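Local coordinates for ribosome-inactivating protein (Lychnis chalcedonica, PDB 2G5X) that belongs to the plant ribosome-inactivating proteins and has the mixed alpha-beta fold of that family, here a single chain with one disulfide, at residues D43-V48 against R93-K98; A85-D90 against K100-D105; C214-G219 against E224-G229. All blocks are in the same frame, centred on the assembly; numbering follows the deposited sequence.

How the contacts relate
Contacts 1 and 2 belong to one cluster. Their centres lie about 5 Å apart, and both reach the mixed beta-sheet. I102 of contact 2 joins them: its CD1 lies 3.8 Å from CE1 of F45 and 3.7 Å from CB of L95, both in contact 1. L47 CD1 also packs 3.5 Å from I102 O. Along the chain their segments alternate. Strand 83-87 is followed by helix 92-95 and then helix 99-102. Contact 3 is remote. Its centre is about 32 Å from that of contact 1 and about 35 Å from that of contact 2. Contacts 2 and 3 lie on opposite sides of the chain's centre. Contact 3 holds C214, disulfide-bonded to C32.

Contact 1: D43-V48 against R93-K98; sequences DKFVLV and RALSGK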
loop_
_atom_site.group_PDB
_atom_site.type_symbol
_atom_site.label_atom_id
_atom_site.label_comp_id
_atom_site.label_asym_id
_atom_site.label_seq_id
_atom_site.Cartn_x
_atom_site.Cartn_y
_atom_site.Cartn_z
ATOM N N ASP A 43 -0.085 -9.351 -13.824
ATOM C CA ASP A 43 -1.363 -10.047 -13.694
ATOM C C ASP A 43 -1.391 -10.901 -12.427
ATOM O O ASP A 43 -2.230 -11.798 -12.282
ATOM C CB ASP A 43 -1.599 -10.929 -14.920
ATOM C CG ASP A 43 -0.590 -12.054 -15.027
ATOM O OD1 ASP A 43 0.593 -11.830 -14.680
ATOM O OD2 ASP A 43 -0.975 -13.161 -15.463
ATOM N N LYS A 44 -0.452 -10.626 -11.526
ATOM C CA LYS A 44 -0.344 -11.327 -10.251
ATOM C C LYS A 44 -0.516 -10.285 -9.158
ATOM O O LYS A 44 -0.216 -9.110 -9.370
ATOM C CB LYS A 44 1.025 -12.002 -10.117
ATOM C CG LYS A 44 1.064 -13.444 -10.598
ATOM C CD LYS A 44 0.476 -13.588 -11.989
ATOM C CE LYS A 44 0.382 -15.049 -12.399
ATOM N NZ LYS A 44 -0.329 -15.207 -13.698
ATOM N N PHE A 45 -1.002 -10.707 -7.996
ATOM C CA PHE A 45 -1.221 -9.768 -6.904
ATOM C C PHE A 45 -0.753 -10.269 -5.548
ATOM O O PHE A 45 -0.676 -11.474 -5.305
ATOM C CB PHE A 45 -2.709 -9.409 -6.822
ATOM C CG PHE A 45 -3.275 -8.915 -8.117
ATOM C CD1 PHE A 45 -3.601 -9.808 -9.135
ATOM C CD2 PHE A 45 -3.408 -7.550 -8.352
ATOM C CE1 PHE A 45 -4.045 -9.349 -10.370
ATOM C CE2 PHE A 45 -3.851 -7.079 -9.582
ATOM C CZ PHE A 45 -4.170 -7.979 -10.595
ATOM N N VAL A 46 -0.431 -9.322 -4.675
ATOM C CA VAL A 46 -0.000 -9.628 -3.323
ATOM C C VAL A 46 -1.095 -9.109 -2.395
ATOM O O VAL A 46 -1.464 -7.932 -2.455
ATOM C CB VAL A 46 1.330 -8.927 -2.982
ATOM C CG1 VAL A 46 1.702 -9.199 -1.532
ATOM C CG2 VAL A 46 2.429 -9.424 -3.911
ATOM N N LEU A 47 -1.632 -9.991 -1.559
ATOM C CA LEU A 47 -2.688 -9.607 -0.633
ATOM C C LEU A 47 -2.097 -9.212 0.710
ATOM O O LEU A 47 -1.111 -9.793 1.162
ATOM C CB LEU A 47 -3.686 -10.753 -0.444
ATOM C CG LEU A 47 -4.416 -11.249 -1.697
ATOM C CD1 LEU A 47 -5.432 -12.309 -1.296
ATOM C CD2 LEU A 47 -5.117 -10.087 -2.392
ATOM N N VAL A 48 -2.712 -8.211 1.334
ATOM C CA VAL A 48 -2.279 -7.691 2.623
ATOM C C VAL A 48 -3.477 -7.526 3.553
ATOM O O VAL A 48 -4.468 -6.903 3.187
ATOM C CB VAL A 48 -1.596 -6.311 2.443
ATOM C CG1 VAL A 48 -1.448 -5.609 3.784
ATOM C CG2 VAL A 48 -0.239 -6.497 1.783
ATOM N N ARG A 93 -13.089 -3.163 -14.799
ATOM C CA ARG A 93 -13.309 -3.887 -16.047
ATOM C C ARG A 93 -12.284 -4.992 -16.291
ATOM O O ARG A 93 -12.632 -6.070 -16.772
ATOM C CB ARG A 93 -13.317 -2.926 -17.244
ATOM C CG ARG A 93 -14.468 -1.929 -17.246
ATOM C CD ARG A 93 -15.834 -2.616 -17.143
ATOM N NE ARG A 93 -16.922 -1.666 -17.354
ATOM C CZ ARG A 93 -17.430 -1.357 -18.544
ATOM N NH1 ARG A 93 -16.958 -1.933 -19.642
ATOM N NH2 ARG A 93 -18.395 -0.450 -18.637
ATOM N N ALA A 94 -11.027 -4.740 -15.944
ATOM C CA ALA A 94 -9.981 -5.730 -16.166
ATOM C C ALA A 94 -9.906 -6.850 -15.134
ATOM O O ALA A 94 -9.543 -7.979 -15.472
ATOM C CB ALA A 94 -8.626 -5.033 -16.263
ATOM N N LEU A 95 -10.270 -6.554 -13.889
ATOM C CA LEU A 95 -10.160 -7.545 -12.825
ATOM C C LEU A 95 -11.443 -8.166 -12.259
ATOM O O LEU A 95 -11.382 -9.236 -11.654
ATOM C CB LEU A 95 -9.357 -6.938 -11.664
ATOM C CG LEU A 95 -8.059 -6.194 -12.022
ATOM C CD1 LEU A 95 -7.422 -5.649 -10.753
ATOM C CD2 LEU A 95 -7.091 -7.132 -12.734
ATOM N N SER A 96 -12.590 -7.520 -12.449
ATOM C CA SER A 96 -13.843 -8.036 -11.895
ATOM C C SER A 96 -14.119 -9.496 -12.234
ATOM O O SER A 96 -14.546 -10.269 -11.373
ATOM C CB SER A 96 -15.030 -7.177 -12.346
ATOM O OG SER A 96 -15.194 -7.217 -13.750
ATOM N N GLY A 97 -13.873 -9.872 -13.483
ATOM C CA GLY A 97 -14.116 -11.242 -13.901
ATOM C C GLY A 97 -13.283 -12.276 -13.165
ATOM O O GLY A 97 -13.720 -13.411 -12.977
ATOM N N LYS A 98 -12.084 -11.887 -12.746
ATOM C CA LYS A 98 -11.189 -12.794 -12.034
ATOM C C LYS A 98 -11.064 -12.435 -10.554
ATOM O O LYS A 98 -10.033 -12.691 -9.934
ATOM C CB LYS A 98 -9.803 -12.773 -12.693
ATOM C CG LYS A 98 -9.200 -11.382 -12.828
ATOM C CD LYS A 98 -7.836 -11.409 -13.515
ATOM C CE LYS A 98 -6.771 -12.051 -12.637
ATOM N NZ LYS A 98 -5.421 -12.011 -13.274
#
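F45 points its ring at the branched end of L95, and the outer ring atoms overlap both methyls. CZ of F45 is 3.7 Å from CD2 of L95. CE2 of F45 is 4.0 Å from CD1 of L95. The two side chains extend toward each other. CD2 meets the ring obliquely. In F45, CG is anti to the carbonyl carbon (chi1 -54°), which carries the ring out from the strand toward the 93-98 segment.

K98 reaches the same ring. Its chain starts between the backbone N and the carbonyl carbon (chi1 54°), runs straight at chi2 and bends at chi3 (-70°). This brings the ammonium group to the edge of the F45 ring, near its plane, with NZ 4.2 Å from CE1 of F45. There NZ gives a weak hydrogen bond to the backbone O of D43 at 3.3 Å. The bond links the chain just ahead of strand 45-51 to the N-cap of helix 99-102.

The D43 carboxylate is not in contact with K98. Its OD2 lies 5.1 Å from NZ of K98, and the opposite charges may still attract weakly. That oxygen is held by K44 instead. NZ of K44 makes a 2.8 Å salt bridge to OD2 of D43, from above the carboxylate plane.

On the second segment, N of K98 bonds back to O of L95. I102 of helix 99-102 touches both F45 and L95. Strand 45-51 pairs with strand 58-64, where the backbone of V46 bonds to that of F63 and V48 to that of L61. F45 also touches R64 of that strand. V46 and V48 pack on helix 10-25, while F45 and L95 join the strand to helix 92-95.

Contact 2: A85-D90 against K100-D105; sequences ANFFSD and KSIFTD
Strand 83-87 passes the residue that follows helix 99-102: the CA atoms of A85 and F103 are 6.8 Å apart, and no hydrogen bond joins the segments. The helical backbone angles stop at F103.

The contact is apolar and buried. F103 has the largest share. The CD2 and CE2 side of its ring meets A85 and F87. CD2 is 3.5 Å from CB of A85, a close methyl-to-ring approach that meets the ring obliquely. CE2 of F103 is 3.8 Å from CE2 of F87. The F87 and F103 side chains lie alongside each other, pointing opposite ways. Their ring centroids are 5.6 Å apart and the planes make 46°.

I102 packs on the same end of F87. Its CD1 lies 3.9 Å from CZ of F87. The two branches of I102 divide the work. CG1 is anti to the carbonyl carbon (chi1 -63°) and sends CD1 to F87. CG2 lies over one face of the F103 ring, 4.2 Å above the plane and offset toward the rim. I102 thus touches both rings, F87 with CD1 and F103 with CG2.

F103 also touches L47, A62 and Q74 of the neighbouring strands, and I102 touches A62. Strand 83-87 leads through the short helices 92-95 and 99-102, and the residues at the end of the second fold back on the strand. They cover part of the mixed sheet in this ribosome-inactivating protein fold.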
loop_
_atom_site.group_PDB
_atom_site.type_symbol
_atom_site.label_atom_id
_atom_site.label_comp_id
_atom_site.label_asym_id
_atom_site.label_seq_id
_atom_site.Cartn_x
_atom_site.Cartn_y
_atom_site.Cartn_z
ATOM N N ALA A 85 -15.543 -8.409 -2.796
ATOM C CA ALA A 85 -14.380 -7.851 -3.489
ATOM C C ALA A 85 -14.723 -6.509 -4.128
ATOM O O ALA A 85 -15.645 -6.422 -4.938
ATOM C CB ALA A 85 -13.894 -8.825 -4.562
ATOM N N ASN A 86 -13.965 -5.471 -3.775
ATOM C CA ASN A 86 -14.190 -4.119 -4.293
ATOM C C ASN A 86 -12.995 -3.621 -5.112
ATOM O O ASN A 86 -11.889 -3.496 -4.586
ATOM C CB ASN A 86 -14.417 -3.146 -3.130
ATOM C CG ASN A 86 -15.423 -3.660 -2.117
ATOM O OD1 ASN A 86 -16.631 -3.630 -2.350
ATOM N ND2 ASN A 86 -14.922 -4.143 -0.981
ATOM N N PHE A 87 -13.214 -3.321 -6.389
ATOM C CA PHE A 87 -12.135 -2.823 -7.245
ATOM C C PHE A 87 -12.305 -1.347 -7.590
ATOM O O PHE A 87 -13.430 -0.863 -7.727
ATOM C CB PHE A 87 -12.070 -3.612 -8.553
ATOM C CG PHE A 87 -11.633 -5.032 -8.381
ATOM C CD1 PHE A 87 -12.547 -6.076 -8.486
ATOM C CD2 PHE A 87 -10.304 -5.324 -8.094
ATOM C CE1 PHE A 87 -12.140 -7.400 -8.306
ATOM C CE2 PHE A 87 -9.886 -6.641 -7.912
ATOM C CZ PHE A 87 -10.807 -7.682 -8.018
ATOM N N PHE A 88 -11.189 -0.634 -7.727
ATOM C CA PHE A 88 -11.249 0.776 -8.097
ATOM C C PHE A 88 -11.929 0.844 -9.465
ATOM O O PHE A 88 -11.860 -0.105 -10.248
ATOM C CB PHE A 88 -9.839 1.384 -8.151
ATOM C CG PHE A 88 -9.253 1.677 -6.794
ATOM C CD1 PHE A 88 -8.021 1.147 -6.418
ATOM C CD2 PHE A 88 -9.938 2.486 -5.888
ATOM C CE1 PHE A 88 -7.479 1.417 -5.160
ATOM C CE2 PHE A 88 -9.405 2.762 -4.629
ATOM C CZ PHE A 88 -8.174 2.226 -4.263
ATOM N N SER A 89 -12.588 1.964 -9.746
ATOM C CA SER A 89 -13.314 2.127 -10.999
ATOM C C SER A 89 -12.502 1.902 -12.269
ATOM O O SER A 89 -13.054 1.465 -13.278
ATOM C CB SER A 89 -13.962 3.513 -11.052
ATOM O OG SER A 89 -12.982 4.534 -11.093
ATOM N N ASP A 90 -11.204 2.197 -12.226
ATOM C CA ASP A 90 -10.351 2.034 -13.401
ATOM C C ASP A 90 -9.670 0.671 -13.490
ATOM O O ASP A 90 -8.931 0.402 -14.432
ATOM C CB ASP A 90 -9.306 3.161 -13.457
ATOM C CG ASP A 90 -8.395 3.188 -12.243
ATOM O OD1 ASP A 90 -8.811 2.719 -11.165
ATOM O OD2 ASP A 90 -7.263 3.702 -12.366
ATOM N N LYS A 100 -12.155 -13.796 -7.956
ATOM C CA LYS A 100 -11.876 -14.958 -7.120
ATOM C C LYS A 100 -10.418 -15.407 -7.202
ATOM O O LYS A 100 -9.903 -16.030 -6.270
ATOM C CB LYS A 100 -12.803 -16.112 -7.521
ATOM C CG LYS A 100 -12.843 -17.267 -6.538
ATOM C CD LYS A 100 -13.407 -16.836 -5.194
ATOM C CE LYS A 100 -13.619 -18.031 -4.275
ATOM N NZ LYS A 100 -14.108 -17.621 -2.931
ATOM N N SER A 101 -9.762 -15.096 -8.316
ATOM C CA SER A 101 -8.359 -15.460 -8.511
ATOM C C SER A 101 -7.452 -14.467 -7.798
ATOM O O SER A 101 -6.294 -14.762 -7.507
ATOM C CB SER A 101 -8.012 -15.477 -10.001
ATOM O OG SER A 101 -7.704 -14.179 -10.468
ATOM N N ILE A 102 -7.988 -13.282 -7.529
ATOM C CA ILE A 102 -7.244 -12.229 -6.848
ATOM C C ILE A 102 -7.536 -12.294 -5.351
ATOM O O ILE A 102 -6.623 -12.434 -4.538
ATOM C CB ILE A 102 -7.637 -10.848 -7.398
ATOM C CG1 ILE A 102 -7.254 -10.767 -8.880
ATOM C CG2 ILE A 102 -6.965 -9.749 -6.585
ATOM C CD1 ILE A 102 -7.737 -9.519 -9.582
ATOM N N PHE A 103 -8.813 -12.188 -4.997
ATOM C CA PHE A 103 -9.236 -12.272 -3.601
ATOM C C PHE A 103 -9.675 -13.707 -3.347
ATOM O O PHE A 103 -10.847 -14.057 -3.495
ATOM C CB PHE A 103 -10.388 -11.304 -3.326
ATOM C CG PHE A 103 -9.971 -9.861 -3.290
ATOM C CD1 PHE A 103 -9.169 -9.380 -2.257
ATOM C CD2 PHE A 103 -10.372 -8.983 -4.288
ATOM C CE1 PHE A 103 -8.776 -8.042 -2.221
ATOM C CE2 PHE A 103 -9.984 -7.641 -4.260
ATOM C CZ PHE A 103 -9.183 -7.172 -3.222
ATOM N N THR A 104 -8.705 -14.531 -2.972
ATOM C CA THR A 104 -8.904 -15.949 -2.704
ATOM C C THR A 104 -10.155 -16.327 -1.916
ATOM O O THR A 104 -10.807 -17.321 -2.230
ATOM C CB THR A 104 -7.695 -16.530 -1.940
ATOM O OG1 THR A 104 -6.480 -16.073 -2.543
ATOM C CG2 THR A 104 -7.730 -18.052 -1.973
ATOM N N ASP A 105 -10.490 -15.539 -0.900
ATOM C CA ASP A 105 -11.637 -15.855 -0.050
ATOM C C ASP A 105 -12.944 -15.128 -0.351
ATOM O O ASP A 105 -13.946 -15.351 0.331
ATOM C CB ASP A 105 -11.261 -15.615 1.417
ATOM C CG ASP A 105 -9.967 -16.302 1.810
ATOM O OD1 ASP A 105 -9.860 -17.529 1.594
ATOM O OD2 ASP A 105 -9.060 -15.620 2.338
#

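Contact 3: C214-G219 against E224-G229; sequences CKLGGG and EEMKLG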
loop_
_atom_site.group_PDB
_atom_site.type_symbol
_atom_site.label_atom_id
_atom_site.label_comp_id
_atom_site.label_asym_id
_atom_site.label_seq_id
_atom_site.Cartn_x
_atom_site.Cartn_y
_atom_site.Cartn_z
ATOM N N CYS A 214 25.815 -1.023 -5.604
ATOM C CA CYS A 214 25.179 -1.113 -4.295
ATOM C C CYS A 214 25.502 0.106 -3.436
ATOM O O CYS A 214 24.918 0.297 -2.371
ATOM C CB CYS A 214 25.609 -2.391 -3.570
ATOM S SG CYS A 214 25.075 -3.927 -4.390
ATOM N N LYS A 215 26.440 0.922 -3.903
ATOM C CA LYS A 215 26.834 2.141 -3.201
ATOM C C LYS A 215 26.720 3.274 -4.206
ATOM O O LYS A 215 27.627 3.510 -5.006
ATOM C CB LYS A 215 28.267 2.020 -2.678
ATOM C CG LYS A 215 28.406 1.011 -1.547
ATOM C CD LYS A 215 29.843 0.891 -1.071
ATOM C CE LYS A 215 29.963 -0.137 0.044
ATOM N NZ LYS A 215 31.379 -0.354 0.451
ATOM N N LEU A 216 25.594 3.975 -4.150
ATOM C CA LEU A 216 25.298 5.056 -5.082
ATOM C C LEU A 216 25.989 6.392 -4.853
ATOM O O LEU A 216 26.506 6.996 -5.793
ATOM C CB LEU A 216 23.783 5.281 -5.129
ATOM C CG LEU A 216 22.934 4.035 -5.403
ATOM C CD1 LEU A 216 21.672 4.436 -6.154
ATOM C CD2 LEU A 216 23.738 3.023 -6.208
ATOM N N GLY A 217 25.992 6.858 -3.610
ATOM C CA GLY A 217 26.599 8.144 -3.322
ATOM C C GLY A 217 25.552 9.231 -3.484
ATOM O O GLY A 217 24.675 9.141 -4.347
ATOM N N GLY A 218 25.642 10.267 -2.658
ATOM C CA GLY A 218 24.676 11.348 -2.709
ATOM C C GLY A 218 24.494 12.042 -4.047
ATOM O O GLY A 218 25.449 12.260 -4.792
ATOM N N GLY A 219 23.248 12.390 -4.342
ATOM C CA GLY A 219 22.924 13.083 -5.576
ATOM C C GLY A 219 21.767 14.014 -5.279
ATOM O O GLY A 219 21.841 14.829 -4.359
ATOM N N GLU A 224 20.929 7.933 2.408
ATOM C CA GLU A 224 19.920 7.371 3.306
ATOM C C GLU A 224 18.517 7.443 2.704
ATOM O O GLU A 224 17.726 6.510 2.837
ATOM C CB GLU A 224 19.944 8.095 4.657
ATOM C CG GLU A 224 21.230 7.883 5.445
ATOM C CD GLU A 224 22.386 8.721 4.928
ATOM O OE1 GLU A 224 23.549 8.314 5.127
ATOM O OE2 GLU A 224 22.134 9.793 4.339
ATOM N N GLU A 225 18.207 8.554 2.046
ATOM C CA GLU A 225 16.901 8.706 1.417
ATOM C C GLU A 225 16.728 7.673 0.307
ATOM O O GLU A 225 15.620 7.185 0.066
ATOM C CB GLU A 225 16.750 10.114 0.834
ATOM C CG GLU A 225 16.319 11.158 1.845
ATOM C CD GLU A 225 16.407 12.572 1.302
ATOM O OE1 GLU A 225 15.756 13.465 1.883
ATOM O OE2 GLU A 225 17.135 12.795 0.308
ATOM N N MET A 226 17.834 7.326 -0.348
ATOM C CA MET A 226 17.811 6.369 -1.449
ATOM C C MET A 226 17.886 4.898 -1.046
ATOM O O MET A 226 17.827 4.021 -1.908
ATOM C CB MET A 226 18.943 6.677 -2.438
ATOM C CG MET A 226 18.808 8.023 -3.136
ATOM S SD MET A 226 19.987 8.226 -4.493
ATOM C CE MET A 226 21.474 8.622 -3.581
ATOM N N LYS A 227 18.012 4.621 0.248
ATOM C CA LYS A 227 18.094 3.241 0.724
ATOM C C LYS A 227 16.759 2.531 0.483
ATOM O O LYS A 227 15.814 2.672 1.263
ATOM C CB LYS A 227 18.429 3.219 2.219
ATOM C CG LYS A 227 19.257 2.023 2.667
ATOM C CD LYS A 227 20.749 2.319 2.557
ATOM C CE LYS A 227 21.583 1.060 2.740
ATOM N NZ LYS A 227 23.044 1.339 2.647
ATOM N N LEU A 228 16.681 1.757 -0.593
ATOM C CA LEU A 228 15.437 1.068 -0.927
ATOM C C LEU A 228 15.211 -0.258 -0.208
ATOM O O LEU A 228 16.157 -0.981 0.105
ATOM C CB LEU A 228 15.360 0.846 -2.439
ATOM C CG LEU A 228 15.481 2.116 -3.283
ATOM C CD1 LEU A 228 15.337 1.765 -4.751
ATOM C CD2 LEU A 228 14.415 3.124 -2.870
ATOM N N GLY A 229 13.940 -0.552 0.062
ATOM C CA GLY A 229 13.567 -1.795 0.712
ATOM C C GLY A 229 13.008 -2.772 -0.311
ATOM O O GLY A 229 12.842 -3.959 -0.030
#
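Neither segment forms a regular helix or strand, and the nearest CA atoms are those of L216 and M226, 8.4 Å apart. E224 to K227 form a type I beta turn, closed by a 3.2 Å bond from N of K227 to O of E224. No hydrogen bond crosses the contact.

M226 is the side chain that spans the gap. Its methyl CE makes every close approach. CE is 3.3 Å from O of G217 and 4.2 Å from N of G219. It also lies 4.3 Å from CA of G218 and 4.3 Å from CB of L216. The chain runs extended at chi2 and then bends at chi3 (-78°), which lays the methyl against the glycine backbone. L216 points its side chain toward the turn, but only its CB comes near the methyl. G217 has a positive phi (89°, psi 146°), where a side chain would collide with O of L216.

This is a surface contact in the loop region after helix 203-210. M226 itself is buried and also packs on I206 of that helix and on F221. L216 touches Q209 of the same helix. C214 is tied to C32 by the disulfide, and E225 makes a salt bridge to R195 of helix 193-201.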